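Local coordinates for putative NADPH-dependent oxidoreductase (PDB 3DB2), which is a putative NADPH-dependent oxidoreductase, probably a dehydrogenase of the GFO/IDH/MocA type that binds its dinucleotide on a Rossmann fold, at residues E308-A311 / D312-R315. Residues are numbered along the deposited sequence; the frame is centred on the assembly and turned at random.
Sequences EEVA and DVIR
Asp312, Val313, Ile314 and Arg315 each give their backbone N-H to the carbonyl oxygen four residues earlier, the alpha-helical i to i+4 pattern, with N-H...O angles between 144° and 166°. The straightest is Val313 N to Glu309 O at 2.9 Å; Ile314 N to Val310 O, at 2.8 Å, is the most bent. One turn apart on the same flank, Val310 and Ile314 meet through methyls, CG1 of Val310 lying 4.1 Å from CD1 of Ile314 as the two side chains cross at a slant. With chi1 at -176° Val310 sends CG1 across from its own N, toward Ile314; the same methyl lies 4.5 Å from Val313 CG2, a looser apolar contact. Helix 302-316 packs here on the parallel sheet of the Rossmann fold: Val310 and Ile314 both touch Met69, Val310 also reaches Leu121, and Ala311 and Ile314 touch Val6. The Asp312 carboxylate lies beside Glu308 O without bonding to it, CG 3.4 Å from that oxygen, and OD1 is used instead by Lys29, in a salt bridge, and by Tyr3 OH, in a hydrogen bond. Lys29 and Tyr3 would probably both lose the acceptor they share at OD1 if an alanine stood here, the ammonium losing its charge mate at this site. Arg315 bonds through NE to Asn4 O and through NH2 to Pro5 O, and NH2 also forms a salt bridge with Glu68 OE2.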
loop_
_atom_site.group_PDB
_atom_site.type_symbol
_atom_site.label_atom_id
_atom_site.label_comp_id
_atom_site.label_asym_id
_atom_site.label_seq_id
_atom_site.Cartn_x
_atom_site.Cartn_y
_atom_site.Cartn_z
ATOM N N GLU C 308 -18.619 -0.840 -27.695
ATOM C CA GLU C 308 -18.658 -1.814 -28.765
ATOM C C GLU C 308 -19.046 -3.227 -28.307
ATOM O O GLU C 308 -19.667 -3.986 -29.057
ATOM C CB GLU C 308 -17.312 -1.927 -29.501
ATOM C CG GLU C 308 -17.092 -0.760 -30.473
ATOM C CD GLU C 308 -15.729 -0.835 -31.129
ATOM O OE1 GLU C 308 -14.822 -1.552 -30.632
ATOM O OE2 GLU C 308 -15.537 -0.171 -32.164
ATOM N N GLU C 309 -18.671 -3.572 -27.076
ATOM C CA GLU C 309 -18.992 -4.876 -26.524
ATOM C C GLU C 309 -20.509 -5.000 -26.383
ATOM O O GLU C 309 -21.136 -6.050 -26.550
ATOM C CB GLU C 309 -18.351 -5.041 -25.150
ATOM C CG GLU C 309 -18.955 -6.109 -24.255
ATOM C CD GLU C 309 -18.022 -6.536 -23.138
ATOM O OE1 GLU C 309 -16.925 -7.076 -23.423
ATOM O OE2 GLU C 309 -18.380 -6.309 -21.972
ATOM N N VAL C 310 -21.158 -3.889 -26.018
ATOM C CA VAL C 310 -22.620 -3.997 -25.846
ATOM C C VAL C 310 -23.261 -4.275 -27.216
ATOM O O VAL C 310 -24.142 -5.121 -27.337
ATOM C CB VAL C 310 -23.242 -2.772 -25.182
ATOM C CG1 VAL C 310 -24.740 -2.982 -24.935
ATOM C CG2 VAL C 310 -22.562 -2.471 -23.852
ATOM N N ALA C 311 -22.804 -3.553 -28.228
ATOM C CA ALA C 311 -23.242 -3.710 -29.597
ATOM C C ALA C 311 -22.975 -5.134 -30.086
ATOM O O ALA C 311 -23.858 -5.705 -30.723
ATOM C CB ALA C 311 -22.535 -2.767 -30.556
ATOM N N ASP C 312 -21.791 -5.648 -29.755
ATOM C CA ASP C 312 -21.472 -7.032 -30.133
ATOM C C ASP C 312 -22.461 -7.998 -29.503
ATOM O O ASP C 312 -22.952 -8.918 -30.173
ATOM C CB ASP C 312 -20.052 -7.399 -29.724
ATOM C CG ASP C 312 -19.020 -6.873 -30.703
ATOM O OD1 ASP C 312 -19.392 -6.180 -31.659
ATOM O OD2 ASP C 312 -17.815 -7.143 -30.522
ATOM N N VAL C 313 -22.768 -7.840 -28.205
ATOM C CA VAL C 313 -23.759 -8.733 -27.615
ATOM C C VAL C 313 -25.194 -8.459 -28.048
ATOM O O VAL C 313 -26.052 -9.346 -27.996
ATOM C CB VAL C 313 -23.658 -8.727 -26.071
ATOM C CG1 VAL C 313 -22.239 -9.168 -25.722
ATOM C CG2 VAL C 313 -24.034 -7.382 -25.505
ATOM N N ILE C 314 -25.524 -7.254 -28.495
ATOM C CA ILE C 314 -26.884 -7.068 -29.036
ATOM C C ILE C 314 -26.997 -7.789 -30.372
ATOM O O ILE C 314 -28.004 -8.449 -30.611
ATOM C CB ILE C 314 -27.263 -5.593 -29.191
ATOM C CG1 ILE C 314 -27.627 -4.885 -27.871
ATOM C CG2 ILE C 314 -28.422 -5.332 -30.149
ATOM C CD1 ILE C 314 -27.417 -3.373 -27.997
ATOM N N ARG C 315 -25.977 -7.706 -31.223
ATOM C CA ARG C 315 -26.057 -8.282 -32.557
ATOM C C ARG C 315 -25.808 -9.789 -32.549
ATOM O O ARG C 315 -26.429 -10.511 -33.339
ATOM C CB ARG C 315 -25.081 -7.610 -33.516
ATOM C CG ARG C 315 -25.450 -6.185 -33.910
ATOM C CD ARG C 315 -26.293 -6.139 -35.187
ATOM N NE ARG C 315 -26.734 -4.802 -35.550
ATOM C CZ ARG C 315 -27.778 -4.155 -35.071
ATOM N NH1 ARG C 315 -28.546 -4.733 -34.165
ATOM N NH2 ARG C 315 -28.146 -2.929 -35.426
#